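Local coordinates for putative uncharacterized protein (Emericella nidulans, PDB 3PGB) that probably oxidises primary amines to aldehydes, using a copper ion and a topaquinone cofactor in each subunit, at residues M278-F283 with V300-N305; L382-A387 with A400-Y405; V554-V559 with M574-S579. All coordinates share one frame; numbering follows the deposited sequence.

Interaction 1 (M278-F283 with V300-N305); sequences MYNDIF and VKLKPN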
loop_
_atom_site.group_PDB
_atom_site.type_symbol
_atom_site.label_atom_id
_atom_site.label_comp_id
_atom_site.label_asym_id
_atom_site.label_seq_id
_atom_site.Cartn_x
_atom_site.Cartn_y
_atom_site.Cartn_z
ATOM N N MET A 278 27.498 29.411 15.426
ATOM C CA MET A 278 26.384 29.961 14.629
ATOM C C MET A 278 25.140 30.134 15.488
ATOM O O MET A 278 24.869 29.324 16.367
ATOM C CB MET A 278 26.060 29.090 13.413
ATOM C CG MET A 278 25.147 29.767 12.374
ATOM S SD MET A 278 23.360 29.733 12.731
ATOM C CE MET A 278 22.965 28.051 12.260
ATOM N N TYR A 279 24.407 31.212 15.232
ATOM C CA TYR A 279 23.146 31.489 15.906
ATOM C C TYR A 279 22.318 32.444 15.048
ATOM O O TYR A 279 22.827 33.461 14.567
ATOM C CB TYR A 279 23.387 32.105 17.289
ATOM C CG TYR A 279 22.143 32.156 18.152
ATOM C CD1 TYR A 279 21.736 31.047 18.882
ATOM C CD2 TYR A 279 21.367 33.311 18.231
ATOM C CE1 TYR A 279 20.592 31.084 19.674
ATOM C CE2 TYR A 279 20.215 33.356 19.025
ATOM C CZ TYR A 279 19.839 32.237 19.740
ATOM O OH TYR A 279 18.705 32.263 20.521
ATOM N N ASN A 280 21.048 32.109 14.844
ATOM C CA ASN A 280 20.154 32.944 14.056
ATOM C C ASN A 280 20.776 33.314 12.705
ATOM O O ASN A 280 20.719 34.465 12.284
ATOM C CB ASN A 280 19.791 34.205 14.858
ATOM C CG ASN A 280 18.523 34.884 14.356
ATOM O OD1 ASN A 280 17.771 34.323 13.550
ATOM N ND2 ASN A 280 18.280 36.096 14.837
ATOM N N ASP A 281 21.390 32.330 12.050
ATOM C CA ASP A 281 21.950 32.479 10.699
ATOM C C ASP A 281 23.119 33.468 10.604
ATOM O O ASP A 281 23.425 33.973 9.525
ATOM C CB ASP A 281 20.843 32.869 9.707
ATOM C CG ASP A 281 21.181 32.511 8.269
ATOM O OD1 ASP A 281 20.772 33.263 7.363
ATOM O OD2 ASP A 281 21.853 31.485 8.037
ATOM N N ILE A 282 23.776 33.723 11.734
ATOM C CA ILE A 282 24.958 34.576 11.788
ATOM C C ILE A 282 26.135 33.757 12.290
ATOM O O ILE A 282 26.037 33.085 13.315
ATOM C CB ILE A 282 24.743 35.766 12.730
ATOM C CG1 ILE A 282 23.624 36.667 12.195
ATOM C CG2 ILE A 282 26.040 36.557 12.898
ATOM C CD1 ILE A 282 23.250 37.803 13.131
ATOM N N PHE A 283 27.244 33.816 11.560
ATOM C CA PHE A 283 28.459 33.084 11.909
ATOM C C PHE A 283 29.454 33.972 12.663
ATOM O O PHE A 283 29.646 35.137 12.309
ATOM C CB PHE A 283 29.112 32.549 10.637
ATOM C CG PHE A 283 30.277 31.634 10.890
ATOM C CD1 PHE A 283 30.073 30.342 11.361
ATOM C CD2 PHE A 283 31.580 32.056 10.647
ATOM C CE1 PHE A 283 31.147 29.491 11.594
ATOM C CE2 PHE A 283 32.663 31.205 10.876
ATOM C CZ PHE A 283 32.443 29.924 11.350
ATOM N N VAL A 300 19.259 39.809 18.907
ATOM C CA VAL A 300 18.040 39.013 18.878
ATOM C C VAL A 300 18.242 37.697 19.624
ATOM O O VAL A 300 19.069 36.870 19.237
ATOM C CB VAL A 300 17.587 38.738 17.431
ATOM C CG1 VAL A 300 16.423 37.767 17.407
ATOM C CG2 VAL A 300 17.210 40.043 16.747
ATOM N N LYS A 301 17.481 37.524 20.702
ATOM C CA LYS A 301 17.520 36.315 21.509
ATOM C C LYS A 301 16.265 35.531 21.196
ATOM O O LYS A 301 15.167 36.074 21.295
ATOM C CB LYS A 301 17.563 36.665 22.994
ATOM C CG LYS A 301 18.790 37.466 23.394
ATOM C CD LYS A 301 18.727 37.918 24.852
ATOM C CE LYS A 301 19.966 38.727 25.228
ATOM N NZ LYS A 301 19.908 39.308 26.599
ATOM N N LEU A 302 16.427 34.268 20.808
ATOM C CA LEU A 302 15.295 33.431 20.401
ATOM C C LEU A 302 14.963 32.372 21.457
ATOM O O LEU A 302 15.845 31.879 22.163
ATOM C CB LEU A 302 15.585 32.775 19.047
ATOM C CG LEU A 302 15.855 33.749 17.895
ATOM C CD1 LEU A 302 16.244 33.002 16.628
ATOM C CD2 LEU A 302 14.649 34.645 17.639
ATOM N N LYS A 303 13.681 32.020 21.535
ATOM C CA LYS A 303 13.153 31.200 22.626
ATOM C C LYS A 303 13.537 29.716 22.521
ATOM O O LYS A 303 13.695 29.186 21.423
ATOM C CB LYS A 303 11.621 31.312 22.675
ATOM C CG LYS A 303 11.065 32.716 22.962
ATOM C CD LYS A 303 9.549 32.749 22.683
ATOM C CE LYS A 303 8.966 34.172 22.619
ATOM N NZ LYS A 303 8.607 34.707 23.966
ATOM N N PRO A 304 13.669 29.036 23.673
ATOM C CA PRO A 304 13.920 27.604 23.682
ATOM C C PRO A 304 12.678 26.770 23.388
ATOM O O PRO A 304 11.551 27.262 23.483
ATOM C CB PRO A 304 14.332 27.341 25.123
ATOM C CG PRO A 304 13.583 28.334 25.892
ATOM C CD PRO A 304 13.547 29.567 25.039
ATOM N N ASN A 305 12.906 25.511 23.038
ATOM C CA ASN A 305 11.870 24.499 23.090
ATOM C C ASN A 305 11.975 23.832 24.451
ATOM O O ASN A 305 13.016 23.282 24.780
ATOM C CB ASN A 305 12.069 23.466 21.980
ATOM C CG ASN A 305 11.879 24.053 20.594
ATOM O OD1 ASN A 305 10.760 24.375 20.191
ATOM N ND2 ASN A 305 12.970 24.184 19.850
HETATM O O HOH W 1 17.680 29.717 21.054
HETATM O O HOH W 2 20.534 36.888 16.852
#
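The phenol oxygen of Tyr-279 is gripped from two directions at the far end of its ring. The backbone N of Leu-302 donates to Tyr-279 OH at 3.0 Å, with an N-H...O angle of 152°, and a water lies 2.8 Å from the same Tyr-279 OH. That water donates in turn to the carbonyl O of Leu-302, so one hydroxyl engages both polar backbone atoms of a single residue, one directly and one through solvent. With CG anti to the backbone N (chi1 -168°), the ring of Tyr-279 reaches out from the strand end to the chain at 300-305, and Leu-302 CB lies 3.5 Å from Tyr-279 OH. The carbonyl O of Val-300 comes in at the ring edge, in plane, 3.7 Å from Tyr-279 CE2.

A second water repeats the bridging further along: it donates to Val-300 O and accepts from Asn-280 ND2. The side chain of Asn-280 crosses those of Val-300 and Leu-302 at about a right angle, with its ND2 3.6 Å from Val-300 CG1 and its OD1 3.7 Å from Leu-302 CD1. That OD1 is also hydrogen-bonded to Asn-515, which fixes the other end of the amide. Tyr-279 to Ile-282 form a type I' turn, the tight two-residue connection of a beta hairpin, closed by backbone bonds in both directions between Tyr-279 and Ile-282.

The hairpin joins the last two strands, 273-279 and 282-284, of a five-stranded antiparallel sheet, and the irregular chain at 300-305 passes its turn after helix 287-294. Tyr-279 also packs on Leu-258 of strand 255-263 and Leu-206 of helix 200-207, while Leu-302 rests on Tyr-512 of strand 511-512; from within the turn, Asp-281 OD2 is hydrogen-bonded to Ser-564 of the second subunit.

Interaction 2 (L382-A387 with A400-Y405); sequences LQEALA and AYLDSY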
loop_
_atom_site.group_PDB
_atom_site.type_symbol
_atom_site.label_atom_id
_atom_site.label_comp_id
_atom_site.label_asym_id
_atom_site.label_seq_id
_atom_site.Cartn_x
_atom_site.Cartn_y
_atom_site.Cartn_z
ATOM N N LEU A 382 17.475 -7.090 5.676
ATOM C CA LEU A 382 17.900 -5.693 5.786
ATOM C C LEU A 382 19.423 -5.595 5.662
ATOM O O LEU A 382 20.164 -6.430 6.187
ATOM C CB LEU A 382 17.441 -5.097 7.122
ATOM C CG LEU A 382 17.801 -3.638 7.412
ATOM C CD1 LEU A 382 17.317 -2.699 6.297
ATOM C CD2 LEU A 382 17.227 -3.220 8.768
ATOM N N GLN A 383 19.876 -4.582 4.938
ATOM C CA GLN A 383 21.297 -4.381 4.699
ATOM C C GLN A 383 21.825 -3.119 5.366
ATOM O O GLN A 383 22.926 -3.126 5.913
ATOM C CB GLN A 383 21.555 -4.331 3.202
ATOM C CG GLN A 383 21.319 -5.656 2.528
ATOM C CD GLN A 383 22.335 -6.667 2.952
ATOM O OE1 GLN A 383 23.507 -6.540 2.619
ATOM N NE2 GLN A 383 21.908 -7.660 3.724
ATOM N N GLU A 384 21.037 -2.044 5.310
ATOM C CA GLU A 384 21.367 -0.796 5.993
ATOM C C GLU A 384 20.149 0.135 5.963
ATOM O O GLU A 384 19.261 -0.022 5.120
ATOM C CB GLU A 384 22.578 -0.135 5.311
ATOM C CG GLU A 384 23.073 1.164 5.925
ATOM C CD GLU A 384 23.607 0.986 7.323
ATOM O OE1 GLU A 384 22.798 0.868 8.267
ATOM O OE2 GLU A 384 24.843 0.987 7.483
ATOM N N ALA A 385 20.109 1.090 6.889
ATOM C CA ALA A 385 19.072 2.125 6.897
ATOM C C ALA A 385 19.728 3.494 6.870
ATOM O O ALA A 385 20.607 3.780 7.683
ATOM C CB ALA A 385 18.189 1.995 8.132
ATOM N N LEU A 386 19.295 4.338 5.939
ATOM C CA LEU A 386 19.801 5.698 5.845
ATOM C C LEU A 386 18.757 6.676 6.369
ATOM O O LEU A 386 17.569 6.534 6.077
ATOM C CB LEU A 386 20.177 6.030 4.395
ATOM C CG LEU A 386 20.550 7.473 4.048
ATOM C CD1 LEU A 386 21.590 8.015 5.003
ATOM C CD2 LEU A 386 21.040 7.559 2.623
ATOM N N ALA A 387 19.212 7.648 7.161
ATOM C CA ALA A 387 18.398 8.791 7.559
ATOM C C ALA A 387 19.157 10.060 7.182
ATOM O O ALA A 387 19.960 10.580 7.969
ATOM C CB ALA A 387 18.122 8.760 9.048
ATOM N N ALA A 400 23.534 12.264 8.353
ATOM C CA ALA A 400 23.221 11.192 7.421
ATOM C C ALA A 400 23.476 9.867 8.139
ATOM O O ALA A 400 24.502 9.228 7.937
ATOM C CB ALA A 400 24.060 11.310 6.163
ATOM N N TYR A 401 22.533 9.485 8.999
ATOM C CA TYR A 401 22.663 8.274 9.805
ATOM C C TYR A 401 22.716 7.024 8.936
ATOM O O TYR A 401 21.945 6.874 7.991
ATOM C CB TYR A 401 21.498 8.129 10.800
ATOM C CG TYR A 401 21.495 9.136 11.928
ATOM C CD1 TYR A 401 22.580 9.250 12.783
ATOM C CD2 TYR A 401 20.401 9.955 12.152
ATOM C CE1 TYR A 401 22.585 10.161 13.809
ATOM C CE2 TYR A 401 20.396 10.872 13.181
ATOM C CZ TYR A 401 21.497 10.968 14.008
ATOM O OH TYR A 401 21.523 11.874 15.045
ATOM N N LEU A 402 23.653 6.146 9.268
ATOM C CA LEU A 402 23.720 4.808 8.724
ATOM C C LEU A 402 23.603 3.889 9.932
ATOM O O LEU A 402 24.562 3.713 10.683
ATOM C CB LEU A 402 25.030 4.607 7.965
ATOM C CG LEU A 402 25.156 5.448 6.681
ATOM C CD1 LEU A 402 26.598 5.525 6.201
ATOM C CD2 LEU A 402 24.242 4.910 5.573
ATOM N N ASP A 403 22.412 3.322 10.118
ATOM C CA ASP A 403 22.017 2.739 11.406
ATOM C C ASP A 403 22.742 1.465 11.843
ATOM O O ASP A 403 22.745 1.146 13.028
ATOM C CB ASP A 403 20.502 2.494 11.434
ATOM C CG ASP A 403 19.711 3.751 11.736
ATOM O OD1 ASP A 403 20.199 4.599 12.519
ATOM O OD2 ASP A 403 18.590 3.882 11.199
ATOM N N SER A 404 23.352 0.736 10.914
ATOM C CA SER A 404 24.048 -0.493 11.292
ATOM C C SER A 404 25.304 -0.198 12.119
ATOM O O SER A 404 25.838 -1.094 12.764
ATOM C CB SER A 404 24.383 -1.347 10.071
ATOM O OG SER A 404 25.433 -0.787 9.326
ATOM N N TYR A 405 25.765 1.050 12.100
ATOM C CA TYR A 405 26.811 1.508 13.019
ATOM C C TYR A 405 26.354 1.304 14.464
ATOM O O TYR A 405 27.103 0.788 15.295
ATOM C CB TYR A 405 27.126 2.989 12.772
ATOM C CG TYR A 405 28.088 3.597 13.773
ATOM C CD1 TYR A 405 29.463 3.427 13.637
ATOM C CD2 TYR A 405 27.624 4.344 14.853
ATOM C CE1 TYR A 405 30.357 3.983 14.554
ATOM C CE2 TYR A 405 28.514 4.904 15.779
ATOM C CZ TYR A 405 29.876 4.713 15.622
ATOM O OH TYR A 405 30.759 5.258 16.524
#
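Glu-384 holds Ser-404 by both carboxylate oxygens. Its OE2 accepts from Ser-404 OG at 2.6 Å, the hydroxyl standing above the carboxylate plane, while Glu-384 OE1 takes the backbone N-H of Ser-404 at 2.7 Å on its syn lone pair. The anti lone pair of the same OE1 is filled by the N-H of Ala-385, so three donors fix the rotation of this buried carboxylate. A bend at chi2 (64°) folds the chain of Glu-384 back toward its own backbone, and its side chain crosses that of Leu-402 at about a right angle, Glu-384 CG 3.9 Å from Leu-402 CD2.

Backbone pairing satisfies the next groups. The N-H of Asp-403 reaches Ala-385 O at 3.1 Å, in the carbonyl plane, and Ala-387 and Tyr-401 exchange bonds in both directions as a hydrogen-bonded antiparallel pair. Tyr-401 OH finds its partner in Gln-509. Apolar contacts are slight: Leu-386 CD1 meets Leu-402 CD2 at 4.1 Å, and Ala-387 CB touches Tyr-401 CB on the other face. Ala-385 CB lies 3.6 Å from Asp-403 OD2, beside the carboxylate of the predicted catalytic base.

This short antiparallel pairing belongs to the active site of the copper amine oxidase catalytic domain, where Ala-387 lies close to the copper ligands His-532 and His-534.

Interaction 3 (V554-V559 with M574-S579); sequences VSVVPV and MQLGRS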
loop_
_atom_site.group_PDB
_atom_site.type_symbol
_atom_site.label_atom_id
_atom_site.label_comp_id
_atom_site.label_asym_id
_atom_site.label_seq_id
_atom_site.Cartn_x
_atom_site.Cartn_y
_atom_site.Cartn_z
ATOM N N VAL A 554 9.097 -5.835 -18.331
ATOM C CA VAL A 554 7.910 -5.909 -19.148
ATOM C C VAL A 554 7.181 -4.617 -18.922
ATOM O O VAL A 554 6.752 -4.323 -17.803
ATOM C CB VAL A 554 7.010 -7.080 -18.768
ATOM C CG1 VAL A 554 5.734 -7.059 -19.610
ATOM C CG2 VAL A 554 7.758 -8.381 -18.953
ATOM N N SER A 555 7.038 -3.855 -19.999
ATOM C CA SER A 555 6.570 -2.495 -19.922
ATOM C C SER A 555 5.271 -2.356 -20.704
ATOM O O SER A 555 5.087 -3.008 -21.725
ATOM C CB SER A 555 7.651 -1.573 -20.489
ATOM O OG SER A 555 8.032 -0.606 -19.529
ATOM N N VAL A 556 4.370 -1.513 -20.211
ATOM C CA VAL A 556 3.145 -1.181 -20.932
ATOM C C VAL A 556 3.340 0.221 -21.481
ATOM O O VAL A 556 3.499 1.164 -20.712
ATOM C CB VAL A 556 1.902 -1.241 -20.015
ATOM C CG1 VAL A 556 0.648 -0.902 -20.789
ATOM C CG2 VAL A 556 1.775 -2.619 -19.391
ATOM N N VAL A 557 3.357 0.346 -22.807
ATOM C CA VAL A 557 3.709 1.606 -23.469
ATOM C C VAL A 557 2.765 1.934 -24.626
ATOM O O VAL A 557 2.238 1.031 -25.270
ATOM C CB VAL A 557 5.168 1.573 -23.992
ATOM C CG1 VAL A 557 6.141 1.416 -22.830
ATOM C CG2 VAL A 557 5.366 0.454 -25.005
ATOM N N PRO A 558 2.545 3.237 -24.889
ATOM C CA PRO A 558 1.641 3.652 -25.960
ATOM C C PRO A 558 2.238 3.492 -27.351
ATOM O O PRO A 558 3.448 3.637 -27.536
ATOM C CB PRO A 558 1.401 5.134 -25.655
ATOM C CG PRO A 558 2.599 5.566 -24.894
ATOM C CD PRO A 558 3.031 4.390 -24.102
ATOM N N VAL A 559 1.379 3.186 -28.315
ATOM C CA VAL A 559 1.775 3.049 -29.712
ATOM C C VAL A 559 0.607 3.429 -30.597
ATOM O O VAL A 559 -0.557 3.186 -30.242
ATOM C CB VAL A 559 2.171 1.590 -30.084
ATOM C CG1 VAL A 559 3.568 1.264 -29.600
ATOM C CG2 VAL A 559 1.162 0.595 -29.530
ATOM N N MET A 574 -1.952 0.556 -27.113
ATOM C CA MET A 574 -0.771 0.314 -26.289
ATOM C C MET A 574 -0.274 -1.102 -26.521
ATOM O O MET A 574 -0.938 -1.898 -27.172
ATOM C CB MET A 574 -1.064 0.557 -24.800
ATOM C CG MET A 574 -2.098 -0.376 -24.167
ATOM S SD MET A 574 -2.435 0.061 -22.442
ATOM C CE MET A 574 -3.811 -1.011 -22.035
ATOM N N GLN A 575 0.887 -1.413 -25.960
ATOM C CA GLN A 575 1.630 -2.611 -26.317
ATOM C C GLN A 575 2.536 -3.020 -25.160
ATOM O O GLN A 575 2.837 -2.205 -24.281
ATOM C CB GLN A 575 2.474 -2.286 -27.547
ATOM C CG GLN A 575 3.153 -3.445 -28.224
ATOM C CD GLN A 575 4.056 -2.984 -29.356
ATOM O OE1 GLN A 575 5.271 -3.206 -29.324
ATOM N NE2 GLN A 575 3.468 -2.330 -30.359
ATOM N N LEU A 576 2.959 -4.281 -25.154
ATOM C CA LEU A 576 3.991 -4.725 -24.226
ATOM C C LEU A 576 5.346 -4.443 -24.848
ATOM O O LEU A 576 5.546 -4.688 -26.035
ATOM C CB LEU A 576 3.882 -6.225 -23.929
ATOM C CG LEU A 576 2.789 -6.720 -22.983
ATOM C CD1 LEU A 576 3.004 -8.195 -22.678
ATOM C CD2 LEU A 576 2.765 -5.907 -21.696
ATOM N N GLY A 577 6.268 -3.925 -24.046
ATOM C CA GLY A 577 7.658 -3.778 -24.460
ATOM C C GLY A 577 8.548 -4.651 -23.598
ATOM O O GLY A 577 8.657 -4.422 -22.396
ATOM N N ARG A 578 9.188 -5.650 -24.204
ATOM C CA ARG A 578 10.008 -6.601 -23.453
ATOM C C ARG A 578 11.495 -6.469 -23.733
ATOM O O ARG A 578 11.908 -6.325 -24.881
ATOM C CB ARG A 578 9.581 -8.024 -23.756
ATOM C CG ARG A 578 8.119 -8.255 -23.526
ATOM C CD ARG A 578 7.864 -9.664 -23.091
ATOM N NE ARG A 578 6.560 -10.126 -23.525
ATOM C CZ ARG A 578 6.118 -11.362 -23.346
ATOM N NH1 ARG A 578 6.878 -12.264 -22.718
ATOM N NH2 ARG A 578 4.911 -11.697 -23.792
ATOM N N SER A 579 12.287 -6.542 -22.668
ATOM C CA SER A 579 13.735 -6.504 -22.768
ATOM C C SER A 579 14.345 -7.190 -21.558
ATOM O O SER A 579 13.791 -7.122 -20.459
ATOM C CB SER A 579 14.230 -5.055 -22.838
ATOM O OG SER A 579 14.040 -4.383 -21.602
#
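Ser-555 with Gly-577 and Val-557 with Gln-575 carry the four backbone hydrogen bonds between 554-559 and 574-579, each pair exchanging one in either direction. The shortest runs from Gly-577 N to Ser-555 O at 2.8 Å. Val-557 N to Gln-575 O is nearly straight, 170° at the hydrogen. Weaker CA-H...O contacts lie between them, as from Leu-576 CA to Ser-555 O at 3.2 Å.

Apolar contacts gather on the face bearing Val-554, Val-556, Met-574 and Leu-576. Leu-576 CD2 lies 3.8 Å from Val-554 CG1 and 4.1 Å from Val-556 CG2, thus touching both valines. Val-556 CG1 meets Met-574 SD at 3.6 Å; chi1 of 64° sets Met-574 CG between its backbone N and carbonyl carbon, and the extended chain beyond carries its end away from the partner strand. Elsewhere Val-559 crosses Gln-575 at about a right angle, its CG1 3.7 Å from Gln-575 NE2.

The two strands form the hairpin 548-562 and 570-580. Strand 597-603 flanks 548-562 on its other edge, where Ser-555 OG bonds to Thr-597, while the second subunit packs on the apolar face, with its Met-531 against Val-556 and its His-388 against Met-574.

Overall arrangement
Interaction 2 lies in the core, its centre about 7 Å from that of the chain; the centres of interactions 1 and 3 lie about 35 Å out and 56 Å from each other. Interaction 1 is a surface contact, where waters and a phenol hydroxyl link a hairpin turn to irregular chain. Interactions 2 and 3 both join antiparallel strands of the catalytic domain, but with different emphasis: a buried carboxylate completes the backbone pairing beside the copper site in one, whereas regular strand bonds and an apolar face make up the other. Both outer contacts touch the second subunit, which does not reach interaction 2.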